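Local coordinates for protein diketoreductase (Acinetobacter baylyi, PDB 4E12) that reduces dicarbonyl compounds with NADH and probably interconverts (3S)-3-hydroxyacyl-CoA and 3-oxoacyl-CoA, as do its relatives in fatty acid beta-oxidation, at residues F21-A29 and E172-V180; R135-H143 and E155-V166. All coordinates share one frame; numbering follows the deposited sequence.

Interaction 1 of 2, residues F21-A29 and E172-V180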
loop_
_atom_site.group_PDB
_atom_site.type_symbol
_atom_site.label_atom_id
_atom_site.label_comp_id
_atom_site.label_asym_id
_atom_site.label_seq_id
_atom_site.Cartn_x
_atom_site.Cartn_y
_atom_site.Cartn_z
ATOM N N PHE A 21 18.387 -14.680 19.021
ATOM C CA PHE A 21 18.729 -15.875 18.279
ATOM C C PHE A 21 19.364 -15.548 16.945
ATOM O O PHE A 21 20.375 -16.144 16.594
ATOM C CB PHE A 21 17.538 -16.822 18.079
ATOM C CG PHE A 21 17.958 -18.197 17.649
ATOM C CD1 PHE A 21 18.243 -19.173 18.603
ATOM C CD2 PHE A 21 18.083 -18.518 16.294
ATOM C CE1 PHE A 21 18.652 -20.467 18.213
ATOM C CE2 PHE A 21 18.488 -19.796 15.895
ATOM C CZ PHE A 21 18.771 -20.774 16.852
ATOM N N GLN A 22 18.771 -14.627 16.195
ATOM C CA GLN A 22 19.360 -14.147 14.951
ATOM C C GLN A 22 20.804 -13.686 15.181
ATOM O O GLN A 22 21.708 -13.967 14.390
ATOM C CB GLN A 22 18.518 -12.987 14.386
ATOM C CG GLN A 22 18.975 -12.473 13.007
ATOM C CD GLN A 22 18.706 -13.438 11.858
ATOM O OE1 GLN A 22 18.127 -14.513 12.040
ATOM N NE2 GLN A 22 19.128 -13.053 10.661
ATOM N N THR A 23 21.023 -12.972 16.276
ATOM C CA THR A 23 22.339 -12.413 16.560
ATOM C C THR A 23 23.335 -13.523 16.915
ATOM O O THR A 23 24.473 -13.525 16.436
ATOM C CB THR A 23 22.246 -11.325 17.656
ATOM O OG1 THR A 23 21.491 -10.215 17.156
ATOM C CG2 THR A 23 23.622 -10.827 18.050
ATOM N N ALA A 24 22.891 -14.470 17.731
ATOM C CA ALA A 24 23.685 -15.647 18.059
ATOM C C ALA A 24 23.984 -16.478 16.804
ATOM O O ALA A 24 25.140 -16.843 16.559
ATOM C CB ALA A 24 22.978 -16.487 19.116
ATOM N N PHE A 25 22.958 -16.739 15.992
ATOM C CA PHE A 25 23.121 -17.546 14.768
ATOM C C PHE A 25 24.211 -16.982 13.839
ATOM O O PHE A 25 24.852 -17.727 13.089
ATOM C CB PHE A 25 21.786 -17.638 14.015
ATOM C CG PHE A 25 21.859 -18.427 12.733
ATOM C CD1 PHE A 25 22.260 -19.765 12.736
ATOM C CD2 PHE A 25 21.524 -17.832 11.521
ATOM C CE1 PHE A 25 22.322 -20.493 11.537
ATOM C CE2 PHE A 25 21.582 -18.546 10.334
ATOM C CZ PHE A 25 21.980 -19.872 10.338
ATOM N N HIS A 26 24.421 -15.674 13.892
ATOM C CA HIS A 26 25.401 -15.019 13.031
ATOM C C HIS A 26 26.759 -14.772 13.668
ATOM O O HIS A 26 27.529 -13.952 13.162
ATOM C CB HIS A 26 24.868 -13.721 12.452
ATOM C CG HIS A 26 23.923 -13.909 11.310
ATOM N ND1 HIS A 26 22.577 -14.136 11.486
ATOM C CD2 HIS A 26 24.136 -13.906 9.972
ATOM C CE1 HIS A 26 21.999 -14.268 10.304
ATOM N NE2 HIS A 26 22.923 -14.131 9.371
ATOM N N GLY A 27 27.049 -15.454 14.774
ATOM C CA GLY A 27 28.420 -15.499 15.251
ATOM C C GLY A 27 28.757 -14.628 16.434
ATOM O O GLY A 27 29.857 -14.730 16.972
ATOM N N PHE A 28 27.841 -13.767 16.852
ATOM C CA PHE A 28 28.107 -12.881 17.985
ATOM C C PHE A 28 27.963 -13.627 19.295
ATOM O O PHE A 28 27.332 -14.686 19.346
ATOM C CB PHE A 28 27.188 -11.653 17.947
ATOM C CG PHE A 28 27.445 -10.743 16.776
ATOM C CD1 PHE A 28 26.966 -11.060 15.514
ATOM C CD2 PHE A 28 28.170 -9.568 16.939
ATOM C CE1 PHE A 28 27.206 -10.221 14.428
ATOM C CE2 PHE A 28 28.415 -8.723 15.854
ATOM C CZ PHE A 28 27.929 -9.053 14.598
ATOM N N ALA A 29 28.573 -13.083 20.345
ATOM C CA ALA A 29 28.456 -13.631 21.691
ATOM C C ALA A 29 27.283 -12.974 22.383
ATOM O O ALA A 29 27.350 -11.799 22.758
ATOM C CB ALA A 29 29.734 -13.377 22.480
ATOM N N GLU A 172 26.186 -1.391 10.399
ATOM C CA GLU A 172 27.035 -2.509 9.999
ATOM C C GLU A 172 26.709 -3.759 10.810
ATOM O O GLU A 172 26.751 -4.875 10.291
ATOM C CB GLU A 172 28.518 -2.113 10.077
ATOM C CG GLU A 172 28.879 -1.056 9.018
ATOM C CD GLU A 172 30.268 -0.482 9.182
ATOM O OE1 GLU A 172 30.920 -0.791 10.203
ATOM O OE2 GLU A 172 30.698 0.288 8.291
ATOM N N PHE A 173 26.364 -3.573 12.081
ATOM C CA PHE A 173 25.901 -4.694 12.887
ATOM C C PHE A 173 24.644 -5.289 12.266
ATOM O O PHE A 173 24.528 -6.509 12.136
ATOM C CB PHE A 173 25.571 -4.266 14.320
ATOM C CG PHE A 173 24.859 -5.320 15.108
ATOM C CD1 PHE A 173 25.557 -6.390 15.658
ATOM C CD2 PHE A 173 23.478 -5.246 15.297
ATOM C CE1 PHE A 173 24.886 -7.379 16.393
ATOM C CE2 PHE A 173 22.792 -6.224 16.026
ATOM C CZ PHE A 173 23.486 -7.293 16.578
ATOM N N ALA A 174 23.699 -4.434 11.895
ATOM C CA ALA A 174 22.461 -4.936 11.288
ATOM C C ALA A 174 22.757 -5.868 10.093
ATOM O O ALA A 174 22.209 -6.973 9.972
ATOM C CB ALA A 174 21.584 -3.768 10.858
ATOM N N SER A 175 23.634 -5.413 9.205
ATOM C CA SER A 175 23.972 -6.193 8.022
ATOM C C SER A 175 24.656 -7.520 8.397
ATOM O O SER A 175 24.330 -8.569 7.830
ATOM C CB SER A 175 24.878 -5.383 7.112
ATOM O OG SER A 175 24.204 -4.241 6.625
ATOM N N ALA A 176 25.570 -7.454 9.364
ATOM C CA ALA A 176 26.326 -8.606 9.877
ATOM C C ALA A 176 25.421 -9.673 10.455
ATOM O O ALA A 176 25.770 -10.856 10.450
ATOM C CB ALA A 176 27.317 -8.164 10.933
ATOM N N ILE A 177 24.260 -9.275 10.978
ATOM C CA ILE A 177 23.328 -10.289 11.451
ATOM C C ILE A 177 22.276 -10.604 10.394
ATOM O O ILE A 177 21.221 -11.178 10.684
ATOM C CB ILE A 177 22.658 -9.960 12.808
ATOM C CG1 ILE A 177 21.895 -8.635 12.715
ATOM C CG2 ILE A 177 23.707 -9.937 13.921
ATOM C CD1 ILE A 177 20.837 -8.477 13.789
ATOM N N GLY A 178 22.564 -10.235 9.155
ATOM C CA GLY A 178 21.697 -10.681 8.082
ATOM C C GLY A 178 20.446 -9.850 7.858
ATOM O O GLY A 178 19.511 -10.316 7.214
ATOM N N MET A 179 20.411 -8.624 8.359
ATOM C CA MET A 179 19.232 -7.786 8.164
ATOM C C MET A 179 19.490 -6.829 7.015
ATOM O O MET A 179 20.644 -6.582 6.663
ATOM C CB MET A 179 18.964 -6.948 9.415
ATOM C CG MET A 179 18.881 -7.747 10.700
ATOM S SD MET A 179 17.622 -9.029 10.698
ATOM C CE MET A 179 16.165 -8.066 10.491
ATOM N N VAL A 180 18.422 -6.287 6.434
ATOM C CA VAL A 180 18.555 -5.186 5.493
ATOM C C VAL A 180 18.381 -3.914 6.302
ATOM O O VAL A 180 17.289 -3.657 6.807
ATOM C CB VAL A 180 17.447 -5.229 4.439
ATOM C CG1 VAL A 180 17.518 -3.989 3.552
ATOM C CG2 VAL A 180 17.577 -6.494 3.601
#
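His-26 and Ile-177, whose CA atoms lie 5.4 Å apart, face each other where two helices run out: each is the first residue to leave helical backbone angles, after helix 14-25 and helix 164-176 respectively. Beyond Ile-177 the second helix closes in a Schellman motif, with Gly-178 at positive phi as the C-prime residue and Met-179 N bonded back to Ala-174 O. The carbonyl of Ile-177 points toward helix 14-25, and Gln-22 NE2 donates to Ile-177 O at 2.8 Å, nearly in line with the C=O bond. The Gln-22 chain reaches it by bending at chi2 (71°), while its OE1 is held by Tyr-54. The same Ile-177 O lies 3.2 Å from His-26 CE1, over one face of the imidazole. What fixes that ring is His-26 ND1, which donates in the ring plane to Gln-22 O at 3.0 Å. Both helices belong to the Rossmann-type NAD-binding domain and pack on one side of its sheet; Thr-23 and Phe-173, and Phe-28 from the loop after helix 14-25, all touch Val-7 of strand 6-10. Next to these polar contacts, Phe-173 turns its edge onto the face of Phe-28, centroids 5.0 Å apart and planes at 72°, with Phe-173 CE1 above the ring centre. Ala-176 CB meets the edge of Phe-28 in its plane, Ile-177 CG2 comes to 3.5 Å from Phe-28 CE1, and Thr-23 CG2 approaches Phe-173 CZ.

Interaction 2 of 2, residues R135-H143 and E155-V166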
loop_
_atom_site.group_PDB
_atom_site.type_symbol
_atom_site.label_atom_id
_atom_site.label_comp_id
_atom_site.label_asym_id
_atom_site.label_seq_id
_atom_site.Cartn_x
_atom_site.Cartn_y
_atom_site.Cartn_z
ATOM N N ARG A 135 23.850 8.402 28.039
ATOM C CA ARG A 135 24.761 8.378 26.907
ATOM C C ARG A 135 24.022 8.609 25.589
ATOM O O ARG A 135 23.918 7.709 24.754
ATOM C CB ARG A 135 25.583 7.084 26.885
ATOM C CG ARG A 135 24.786 5.790 26.775
ATOM C CD ARG A 135 25.720 4.572 26.871
ATOM N NE ARG A 135 26.235 4.390 28.230
ATOM C CZ ARG A 135 27.082 3.434 28.603
ATOM N NH1 ARG A 135 27.528 2.555 27.722
ATOM N NH2 ARG A 135 27.484 3.354 29.867
ATOM N N GLY A 136 23.512 9.822 25.409
ATOM C CA GLY A 136 22.773 10.144 24.200
ATOM C C GLY A 136 23.528 9.936 22.898
ATOM O O GLY A 136 22.915 9.703 21.853
ATOM N N ASP A 137 24.852 10.032 22.932
ATOM C CA ASP A 137 25.646 9.842 21.721
ATOM C C ASP A 137 25.705 8.368 21.326
ATOM O O ASP A 137 26.124 8.025 20.215
ATOM C CB ASP A 137 27.066 10.381 21.904
ATOM C CG ASP A 137 27.786 9.735 23.072
ATOM O OD1 ASP A 137 27.259 9.789 24.209
ATOM O OD2 ASP A 137 28.867 9.154 22.846
ATOM N N LYS A 138 25.273 7.499 22.236
ATOM C CA LYS A 138 25.371 6.063 22.020
ATOM C C LYS A 138 24.017 5.372 22.101
ATOM O O LYS A 138 23.962 4.158 22.311
ATOM C CB LYS A 138 26.329 5.434 23.043
ATOM C CG LYS A 138 27.789 5.850 22.895
ATOM C CD LYS A 138 28.638 5.184 23.959
ATOM C CE LYS A 138 30.124 5.430 23.743
ATOM N NZ LYS A 138 30.619 4.772 22.504
ATOM N N PHE A 139 22.936 6.135 21.949
ATOM C CA PHE A 139 21.590 5.587 22.038
ATOM C C PHE A 139 20.848 5.815 20.726
ATOM O O PHE A 139 20.886 6.907 20.156
ATOM C CB PHE A 139 20.821 6.239 23.182
ATOM C CG PHE A 139 19.430 5.730 23.340
ATOM C CD1 PHE A 139 18.340 6.592 23.261
ATOM C CD2 PHE A 139 19.201 4.374 23.571
ATOM C CE1 PHE A 139 17.040 6.122 23.408
ATOM C CE2 PHE A 139 17.908 3.889 23.723
ATOM C CZ PHE A 139 16.817 4.767 23.641
ATOM N N LEU A 140 20.194 4.772 20.234
ATOM C CA LEU A 140 19.346 4.897 19.061
ATOM C C LEU A 140 18.307 3.794 19.042
ATOM O O LEU A 140 18.216 2.992 19.975
ATOM C CB LEU A 140 20.179 4.904 17.771
ATOM C CG LEU A 140 21.281 3.851 17.613
ATOM C CD1 LEU A 140 20.718 2.442 17.708
ATOM C CD2 LEU A 140 22.020 4.056 16.301
ATOM N N ALA A 141 17.505 3.765 17.989
ATOM C CA ALA A 141 16.542 2.689 17.841
ATOM C C ALA A 141 17.034 1.741 16.773
ATOM O O ALA A 141 17.572 2.181 15.756
ATOM C CB ALA A 141 15.173 3.237 17.474
ATOM N N LEU A 142 16.874 0.446 17.037
ATOM C CA LEU A 142 17.099 -0.616 16.071
ATOM C C LEU A 142 15.847 -1.476 16.116
ATOM O O LEU A 142 15.644 -2.252 17.054
ATOM C CB LEU A 142 18.327 -1.444 16.468
ATOM C CG LEU A 142 18.768 -2.503 15.453
ATOM C CD1 LEU A 142 19.206 -1.784 14.174
ATOM C CD2 LEU A 142 19.904 -3.340 16.018
ATOM N N HIS A 143 15.014 -1.329 15.094
ATOM C CA HIS A 143 13.658 -1.838 15.112
ATOM C C HIS A 143 13.522 -2.979 14.125
ATOM O O HIS A 143 13.778 -2.820 12.928
ATOM C CB HIS A 143 12.689 -0.710 14.769
ATOM C CG HIS A 143 11.242 -1.093 14.872
ATOM N ND1 HIS A 143 10.397 -1.088 13.785
ATOM C CD2 HIS A 143 10.496 -1.496 15.930
ATOM C CE1 HIS A 143 9.189 -1.472 14.167
ATOM N NE2 HIS A 143 9.224 -1.725 15.463
ATOM N N GLU A 155 15.182 -1.278 11.001
ATOM C CA GLU A 155 15.052 0.163 10.882
ATOM C C GLU A 155 15.874 0.865 11.931
ATOM O O GLU A 155 15.619 0.716 13.130
ATOM C CB GLU A 155 13.590 0.567 11.012
ATOM C CG GLU A 155 12.767 0.069 9.826
ATOM C CD GLU A 155 11.265 0.268 9.994
ATOM O OE1 GLU A 155 10.711 -0.177 11.018
ATOM O OE2 GLU A 155 10.639 0.867 9.096
ATOM N N VAL A 156 16.852 1.631 11.463
ATOM C CA VAL A 156 17.804 2.315 12.327
ATOM C C VAL A 156 17.412 3.774 12.446
ATOM O O VAL A 156 17.274 4.475 11.442
ATOM C CB VAL A 156 19.234 2.244 11.758
ATOM C CG1 VAL A 156 20.218 2.937 12.710
ATOM C CG2 VAL A 156 19.638 0.788 11.537
ATOM N N MET A 157 17.233 4.242 13.674
ATOM C CA MET A 157 16.726 5.586 13.876
ATOM C C MET A 157 17.270 6.160 15.180
ATOM O O MET A 157 16.926 5.679 16.263
ATOM C CB MET A 157 15.196 5.523 13.923
ATOM C CG MET A 157 14.471 6.850 13.930
ATOM S SD MET A 157 12.682 6.613 13.982
ATOM C CE MET A 157 12.468 6.262 15.723
ATOM N N GLY A 158 18.108 7.186 15.074
ATOM C CA GLY A 158 18.646 7.820 16.265
ATOM C C GLY A 158 17.992 9.142 16.611
ATOM O O GLY A 158 16.967 9.512 16.031
ATOM N N THR A 159 18.581 9.858 17.567
ATOM C CA THR A 159 18.127 11.208 17.888
ATOM C C THR A 159 19.152 12.184 17.329
ATOM O O THR A 159 20.158 11.773 16.742
ATOM C CB THR A 159 18.062 11.456 19.416
ATOM O OG1 THR A 159 19.392 11.445 19.946
ATOM C CG2 THR A 159 17.249 10.373 20.107
ATOM N N THR A 160 18.898 13.473 17.512
ATOM C CA THR A 160 19.851 14.508 17.135
ATOM C C THR A 160 21.159 14.342 17.919
ATOM O O THR A 160 22.218 14.807 17.490
ATOM C CB THR A 160 19.264 15.904 17.421
ATOM O OG1 THR A 160 18.891 15.988 18.803
ATOM C CG2 THR A 160 18.035 16.149 16.562
ATOM N N LYS A 161 21.086 13.657 19.059
ATOM C CA LYS A 161 22.249 13.468 19.930
ATOM C C LYS A 161 23.099 12.265 19.507
ATOM O O LYS A 161 24.252 12.147 19.925
ATOM C CB LYS A 161 21.791 13.278 21.381
ATOM C CG LYS A 161 20.844 14.354 21.877
ATOM C CD LYS A 161 20.246 13.998 23.231
ATOM C CE LYS A 161 19.250 15.057 23.687
ATOM N NZ LYS A 161 18.636 14.739 25.005
ATOM N N THR A 162 22.540 11.375 18.684
ATOM C CA THR A 162 23.239 10.144 18.315
ATOM C C THR A 162 24.532 10.410 17.553
ATOM O O THR A 162 24.556 11.190 16.600
ATOM C CB THR A 162 22.371 9.203 17.442
ATOM O OG1 THR A 162 21.187 8.839 18.153
ATOM C CG2 THR A 162 23.150 7.946 17.108
ATOM N N ASP A 163 25.600 9.737 17.968
ATOM C CA ASP A 163 26.885 9.821 17.288
ATOM C C ASP A 163 26.808 9.097 15.942
ATOM O O ASP A 163 26.525 7.898 15.887
ATOM C CB ASP A 163 27.978 9.201 18.169
ATOM C CG ASP A 163 29.371 9.260 17.538
ATOM O OD1 ASP A 163 29.495 9.481 16.317
ATOM O OD2 ASP A 163 30.358 9.076 18.279
ATOM N N PRO A 164 27.073 9.815 14.839
ATOM C CA PRO A 164 27.029 9.231 13.496
ATOM C C PRO A 164 27.853 7.963 13.373
ATOM O O PRO A 164 27.471 7.038 12.651
ATOM C CB PRO A 164 27.604 10.336 12.609
ATOM C CG PRO A 164 27.319 11.582 13.354
ATOM C CD PRO A 164 27.483 11.229 14.800
ATOM N N GLU A 165 28.987 7.927 14.067
ATOM C CA GLU A 165 29.874 6.769 14.040
ATOM C C GLU A 165 29.210 5.551 14.686
ATOM O O GLU A 165 29.388 4.413 14.234
ATOM C CB GLU A 165 31.193 7.106 14.745
ATOM C CG GLU A 165 32.096 5.904 15.021
ATOM C CD GLU A 165 32.483 5.133 13.772
ATOM O OE1 GLU A 165 32.025 5.498 12.669
ATOM O OE2 GLU A 165 33.243 4.148 13.901
ATOM N N VAL A 166 28.476 5.810 15.762
ATOM C CA VAL A 166 27.688 4.799 16.453
ATOM C C VAL A 166 26.590 4.316 15.518
ATOM O O VAL A 166 26.401 3.112 15.338
ATOM C CB VAL A 166 27.051 5.375 17.736
ATOM C CG1 VAL A 166 25.996 4.429 18.290
ATOM C CG2 VAL A 166 28.127 5.597 18.775
HETATM O O HOH W 1 20.317 9.321 21.244
#
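His-143 and Glu-155 reach each other through different first torsions: the backbone N of His-143 lies opposite its CG (chi1 -175°), whereas the glutamate CG is anti to the carbonyl carbon (chi1 -67°) and its chain continues extended. Side by side on one face of the sheet, the two groups are nearly coplanar, and His-143 ND1 donates to Glu-155 OE1 at 2.9 Å with an N-H...O angle of 166°. They sit at the loop end of an antiparallel beta hairpin, strands 139-144 and 153-158, in the NAD-binding domain. His-143 is predicted to be important for catalysis; its NE2 bonds Ser-122, while Glu-155 OE2 is held by the amides of Val-192 and Leu-193. Together with Ser-122, the carboxylate helps set the rotation of the ring. His-143 with Glu-155 and Ala-141 with Met-157 are hydrogen-bonded pairs, each joined by two backbone bonds. On the other face Leu-142 CD1 meets Val-156 CG2 at 3.7 Å. Val-166, from helix 164-176, packs its CG2 against Asp-137 O at 3.5 Å, a carbonyl that accepts from the N of Asp-163, the N-cap residue, whose OD1 receives Glu-165 N. At the open end Thr-162 OG1 donates to Phe-139 O at 2.8 Å and accepts from Thr-159 N. One water bridges the segments, donating to Gly-136 O and Phe-139 O and accepting from Thr-159 OG1, each at 2.7 Å.

Helix 164-176 ties the two contacts together: its N-terminal end begins in interaction 2, capped beside Asp-137, and its C-terminal end runs into interaction 1 against helix 14-25. The centres are 18 Å apart, yet they meet directly where Phe-173 CE2 packs on Leu-142 CD2 at 4.1 Å, so Phe-173, a residue of interaction 1, also rests on the strand carrying His-143. Interaction 2 holds the predicted catalytic histidine, whose side chain is about 3 Å from that of Ser-122 and about 4 Å from that of Asn-120, both NAD(+)-binding residues. Interaction 1 stands farther back, the Met-179 side chain lying about 9 Å from those of His-143 and Asn-120.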